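Local coordinates for protein malate dehydrogenase (Naegleria fowleri, PDB 6UM4) that probably catalyses the reversible, NAD-dependent oxidation of malate to oxaloacetate, at residues L288-I293 / S351-M356; A258-K263 / T269-F274. All blocks are in the same frame, centred on the assembly; numbering follows the deposited sequence.

Contact 1: L288-I293 / S351-M356; sequences LSFTTI and SEWVSM
Phe290 and Trp353 make the whole of this small contact: Phe290 offers the root of its side chain, CB, CG and CD2, and Trp353 the far edge of its indole, CZ3 and CH2. The indole arrives with the outer rim of its six-membered ring: CH2 of Trp353 lies 3.7 Å from CB of Phe290, while CZ3 of Trp353 comes to 3.9 Å from CD2 of Phe290. That phenyl carbon sits in the plane of the indole, at its edge. The rings themselves are neither stacked nor T-shaped, since their planes meet at 61° with centroids 5.9 Å apart, and the side chains approach nearly perpendicular to one another.

Both CG atoms stand anti to their own carbonyl carbon, with chi1 -44° in Phe290 and -64° in Trp353. In Phe290 this folds the phenyl back beside its backbone N, where CB of Ser289 lies 3.9 Å above the plane, over the ring centre. The presenting chain is a type I turn from Leu288 to Thr291, closed by a 3.1 Å bond from Thr291 N to Leu288 O.

Leu390 and Pro391 also touch Phe290, and Ile387 and Arg273 touch Trp353. With just 80 Å² buried, counting both sides, and carbon meeting carbon throughout, the contact rests on dispersion and exclusion of water, without polar bonds to fix the angle between the rings.

Contact 2: A258-K263 / T269-F274; sequences AQVAAK and TDISRF
Two first torsions aim the meeting groups. In Val260, chi1 171° sets CG1 opposite the backbone N; in Ile271, chi1 -50° puts CG1 beside its own N, and an extended chi2 of 173° carries CD1 out to the helix. CD1 of Ile271 thereby comes in alongside the valine branch, 3.5 Å from CG1 of Val260.

Ile271 CD1 also lies 3.8 Å from CB of Val260, so the methyl touches the root of the branch as well as its tip. It further reaches the next residue of the helix, lying 3.9 Å from the backbone N of Ala261 and 4.2 Å from its CB. A single methyl thus rests against two consecutive helix residues. The valine and isoleucine side chains run antiparallel alongside one another, while their backbones stay well apart: the nearest CA atoms, those of Ala261 and Ile271, are separated by 7.8 Å.

Val260 and Ile271 are both buried. Phe312 of helix 305-317 touches Val260 as well, and Leu257, one helical turn before Ala261, touches Ile271. The geometry is that of a helix laid against an antiparallel sheet, here helix 250-264 on strand 271-277, in the alpha/beta C-terminal domain of the lactate/malate dehydrogenase family.

From the N terminus, contact 2 comes first: helix 250-264 leads through a short connection into strand 271-277, so 258-263 and 269-274 close a local loop. Contact 1 opens afterwards and closes a far longer, mainly helical excursion between 288-293 and 351-356. The two are therefore in series, neither nested nor crossed. They meet in space, with centres 9 Å apart, because strands 271-277 and 292-293 are neighbours in one antiparallel sheet. Thr292 O lies 3.0 Å from Ser272 N, a probable hydrogen bond, and Trp353 CE3 packs 3.4 Å from Arg273 CA. Together they tie helix 250-264, this sheet and strand 353-359 of a second antiparallel sheet.

Contact 1: L288-I293 / S351-M356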
loop_
_atom_site.group_PDB
_atom_site.type_symbol
_atom_site.label_atom_id
_atom_site.label_comp_id
_atom_site.label_asym_id
_atom_site.label_seq_id
_atom_site.Cartn_x
_atom_site.Cartn_y
_atom_site.Cartn_z
ATOM N N LEU A 288 -16.096 11.522 21.986
ATOM C CA LEU A 288 -16.979 12.284 21.114
ATOM C C LEU A 288 -17.447 13.586 21.749
ATOM O O LEU A 288 -18.269 14.286 21.149
ATOM C CB LEU A 288 -18.216 11.454 20.729
ATOM C CG LEU A 288 -17.987 10.340 19.692
ATOM C CD1 LEU A 288 -19.219 9.477 19.450
ATOM C CD2 LEU A 288 -17.484 10.937 18.402
ATOM N N SER A 289 -16.932 13.942 22.933
ATOM C CA SER A 289 -17.519 15.057 23.681
ATOM C C SER A 289 -17.508 16.356 22.886
ATOM O O SER A 289 -18.372 17.207 23.100
ATOM C CB SER A 289 -16.790 15.290 25.011
ATOM O OG SER A 289 -16.722 14.116 25.802
ATOM N N PHE A 290 -16.529 16.552 21.997
ATOM C CA PHE A 290 -16.391 17.815 21.279
ATOM C C PHE A 290 -16.646 17.692 19.785
ATOM O O PHE A 290 -16.471 18.671 19.051
ATOM C CB PHE A 290 -14.994 18.387 21.531
ATOM C CG PHE A 290 -14.559 18.293 22.967
ATOM C CD1 PHE A 290 -15.044 19.183 23.913
ATOM C CD2 PHE A 290 -13.679 17.301 23.377
ATOM C CE1 PHE A 290 -14.647 19.089 25.242
ATOM C CE2 PHE A 290 -13.278 17.202 24.706
ATOM C CZ PHE A 290 -13.760 18.096 25.635
ATOM N N THR A 291 -17.044 16.518 19.317
ATOM C CA THR A 291 -17.073 16.246 17.890
ATOM C C THR A 291 -18.179 17.030 17.197
ATOM O O THR A 291 -19.274 17.210 17.743
ATOM C CB THR A 291 -17.234 14.745 17.667
ATOM O OG1 THR A 291 -16.205 14.058 18.400
ATOM C CG2 THR A 291 -17.102 14.393 16.178
ATOM N N THR A 292 -17.888 17.512 15.986
ATOM C CA THR A 292 -18.902 18.175 15.178
ATOM C C THR A 292 -19.003 17.499 13.817
ATOM O O THR A 292 -18.075 16.842 13.348
ATOM C CB THR A 292 -18.619 19.674 14.999
ATOM O OG1 THR A 292 -17.377 19.848 14.309
ATOM C CG2 THR A 292 -18.570 20.380 16.338
ATOM N N ILE A 293 -20.165 17.659 13.200
ATOM C CA ILE A 293 -20.455 17.102 11.891
ATOM C C ILE A 293 -21.001 18.242 11.051
ATOM O O ILE A 293 -21.996 18.868 11.436
ATOM C CB ILE A 293 -21.463 15.948 11.973
ATOM C CG1 ILE A 293 -20.918 14.841 12.868
ATOM C CG2 ILE A 293 -21.823 15.427 10.565
ATOM C CD1 ILE A 293 -21.954 13.797 13.218
ATOM N N SER A 351 -4.459 20.174 9.970
ATOM C CA SER A 351 -5.271 21.183 10.645
ATOM C C SER A 351 -6.309 20.585 11.589
ATOM O O SER A 351 -6.847 21.312 12.431
ATOM C CB SER A 351 -5.945 22.084 9.610
ATOM O OG SER A 351 -6.659 21.311 8.659
ATOM N N GLU A 352 -6.603 19.299 11.473
ATOM C CA GLU A 352 -7.602 18.657 12.312
ATOM C C GLU A 352 -6.948 18.069 13.550
ATOM O O GLU A 352 -5.754 17.767 13.559
ATOM C CB GLU A 352 -8.330 17.559 11.539
ATOM C CG GLU A 352 -9.114 18.089 10.351
ATOM C CD GLU A 352 -10.414 18.755 10.767
ATOM O OE1 GLU A 352 -10.911 18.465 11.882
ATOM O OE2 GLU A 352 -10.914 19.599 9.991
ATOM N N TRP A 353 -7.749 17.899 14.602
ATOM C CA TRP A 353 -7.281 17.127 15.743
ATOM C C TRP A 353 -6.882 15.737 15.278
ATOM O O TRP A 353 -7.628 15.073 14.549
ATOM C CB TRP A 353 -8.367 16.968 16.803
ATOM C CG TRP A 353 -8.858 18.190 17.466
ATOM C CD1 TRP A 353 -8.602 19.481 17.122
ATOM C CD2 TRP A 353 -9.757 18.235 18.583
ATOM N NE1 TRP A 353 -9.287 20.334 17.967
ATOM C CE2 TRP A 353 -10.000 19.587 18.870
ATOM C CE3 TRP A 353 -10.378 17.256 19.367
ATOM C CZ2 TRP A 353 -10.830 19.987 19.913
ATOM C CZ3 TRP A 353 -11.209 17.661 20.402
ATOM C CH2 TRP A 353 -11.428 19.009 20.660
ATOM N N VAL A 354 -5.725 15.272 15.729
ATOM C CA VAL A 354 -5.384 13.870 15.584
ATOM C C VAL A 354 -4.997 13.362 16.962
ATOM O O VAL A 354 -4.764 14.138 17.896
ATOM C CB VAL A 354 -4.259 13.630 14.541
ATOM C CG1 VAL A 354 -4.711 14.114 13.177
ATOM C CG2 VAL A 354 -2.957 14.323 14.957
ATOM N N SER A 355 -5.022 12.040 17.104
ATOM C CA SER A 355 -4.607 11.381 18.333
ATOM C C SER A 355 -3.193 10.845 18.172
ATOM O O SER A 355 -2.864 10.247 17.145
ATOM C CB SER A 355 -5.557 10.244 18.712
ATOM O OG SER A 355 -6.880 10.710 18.947
ATOM N N MET A 356 -2.371 11.083 19.188
ATOM C CA MET A 356 -1.032 10.544 19.353
ATOM C C MET A 356 -0.850 10.227 20.830
ATOM O O MET A 356 -1.331 10.980 21.679
ATOM C CB MET A 356 0.047 11.554 18.918
ATOM C CG MET A 356 -0.015 11.961 17.420
ATOM S SD MET A 356 1.098 13.345 17.031
ATOM C CE MET A 356 2.688 12.513 16.935
#

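Contact 2: A258-K263 / T269-F274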
loop_
_atom_site.group_PDB
_atom_site.type_symbol
_atom_site.label_atom_id
_atom_site.label_comp_id
_atom_site.label_asym_id
_atom_site.label_seq_id
_atom_site.Cartn_x
_atom_site.Cartn_y
_atom_site.Cartn_z
ATOM N N ALA A 258 -14.418 6.231 11.332
ATOM C CA ALA A 258 -15.218 5.419 10.418
ATOM C C ALA A 258 -16.526 5.001 11.064
ATOM O O ALA A 258 -17.543 4.902 10.371
ATOM C CB ALA A 258 -14.444 4.196 9.924
ATOM N N GLN A 259 -16.525 4.749 12.376
ATOM C CA GLN A 259 -17.786 4.413 13.041
ATOM C C GLN A 259 -18.769 5.572 12.956
ATOM O O GLN A 259 -19.947 5.372 12.641
ATOM C CB GLN A 259 -17.545 4.009 14.499
ATOM C CG GLN A 259 -16.835 2.649 14.666
ATOM C CD GLN A 259 -17.650 1.471 14.088
ATOM O OE1 GLN A 259 -18.840 1.331 14.354
ATOM N NE2 GLN A 259 -16.998 0.632 13.290
ATOM N N VAL A 260 -18.298 6.796 13.208
ATOM C CA VAL A 260 -19.167 7.967 13.091
ATOM C C VAL A 260 -19.737 8.075 11.686
ATOM O O VAL A 260 -20.947 8.241 11.497
ATOM C CB VAL A 260 -18.399 9.244 13.455
ATOM C CG1 VAL A 260 -19.246 10.458 13.114
ATOM C CG2 VAL A 260 -17.995 9.230 14.924
ATOM N N ALA A 261 -18.861 8.026 10.680
ATOM C CA ALA A 261 -19.289 8.201 9.299
ATOM C C ALA A 261 -20.288 7.132 8.875
ATOM O O ALA A 261 -21.257 7.424 8.162
ATOM C CB ALA A 261 -18.069 8.197 8.380
ATOM N N ALA A 262 -20.061 5.881 9.280
ATOM C CA ALA A 262 -21.009 4.828 8.934
ATOM C C ALA A 262 -22.354 5.030 9.635
ATOM O O ALA A 262 -23.410 4.900 9.007
ATOM C CB ALA A 262 -20.411 3.460 9.270
ATOM N N LYS A 263 -22.339 5.363 10.932
ATOM C CA LYS A 263 -23.587 5.511 11.681
ATOM C C LYS A 263 -24.380 6.730 11.216
ATOM O O LYS A 263 -25.598 6.657 11.037
ATOM C CB LYS A 263 -23.291 5.605 13.181
ATOM C CG LYS A 263 -24.550 5.693 14.032
ATOM C CD LYS A 263 -25.259 4.362 14.174
ATOM C CE LYS A 263 -26.553 4.548 14.968
ATOM N NZ LYS A 263 -27.376 3.317 15.021
ATOM N N THR A 269 -14.642 13.972 5.864
ATOM C CA THR A 269 -14.262 15.368 6.034
ATOM C C THR A 269 -15.305 16.193 6.778
ATOM O O THR A 269 -14.990 17.317 7.181
ATOM C CB THR A 269 -13.978 16.013 4.682
ATOM O OG1 THR A 269 -15.108 15.830 3.817
ATOM C CG2 THR A 269 -12.738 15.397 4.052
ATOM N N ASP A 270 -16.531 15.687 6.939
ATOM C CA ASP A 270 -17.546 16.384 7.733
ATOM C C ASP A 270 -17.276 16.328 9.241
ATOM O O ASP A 270 -17.836 17.141 9.989
ATOM C CB ASP A 270 -18.926 15.794 7.441
ATOM C CG ASP A 270 -19.352 15.969 5.983
ATOM O OD1 ASP A 270 -18.994 16.993 5.363
ATOM O OD2 ASP A 270 -20.056 15.081 5.461
ATOM N N ILE A 271 -16.443 15.393 9.698
ATOM C CA ILE A 271 -16.195 15.155 11.118
ATOM C C ILE A 271 -15.012 15.991 11.591
ATOM O O ILE A 271 -13.943 15.980 10.970
ATOM C CB ILE A 271 -15.941 13.661 11.370
ATOM C CG1 ILE A 271 -17.044 12.837 10.726
ATOM C CG2 ILE A 271 -15.856 13.352 12.848
ATOM C CD1 ILE A 271 -16.783 11.341 10.784
ATOM N N SER A 272 -15.179 16.664 12.730
ATOM C CA SER A 272 -14.123 17.482 13.318
ATOM C C SER A 272 -14.054 17.207 14.807
ATOM O O SER A 272 -15.030 16.765 15.410
ATOM C CB SER A 272 -14.352 18.991 13.119
ATOM O OG SER A 272 -14.070 19.397 11.788
ATOM N N ARG A 273 -12.872 17.433 15.383
ATOM C CA ARG A 273 -12.679 17.442 16.828
ATOM C C ARG A 273 -13.026 16.093 17.467
ATOM O O ARG A 273 -13.900 15.984 18.337
ATOM C CB ARG A 273 -13.492 18.569 17.454
ATOM C CG ARG A 273 -13.117 19.931 16.926
ATOM C CD ARG A 273 -14.254 20.909 17.135
ATOM N NE ARG A 273 -14.561 21.059 18.553
ATOM C CZ ARG A 273 -14.079 22.041 19.307
ATOM N NH1 ARG A 273 -13.263 22.938 18.767
ATOM N NH2 ARG A 273 -14.400 22.127 20.596
ATOM N N PHE A 274 -12.333 15.056 17.001
ATOM C CA PHE A 274 -12.397 13.721 17.579
ATOM C C PHE A 274 -11.028 13.352 18.143
ATOM O O PHE A 274 -9.996 13.785 17.620
ATOM C CB PHE A 274 -12.832 12.675 16.518
ATOM C CG PHE A 274 -12.908 11.272 17.052
ATOM C CD1 PHE A 274 -13.871 10.938 18.001
ATOM C CD2 PHE A 274 -12.011 10.310 16.638
ATOM C CE1 PHE A 274 -13.944 9.654 18.516
ATOM C CE2 PHE A 274 -12.075 9.026 17.131
ATOM C CZ PHE A 274 -13.041 8.692 18.073
#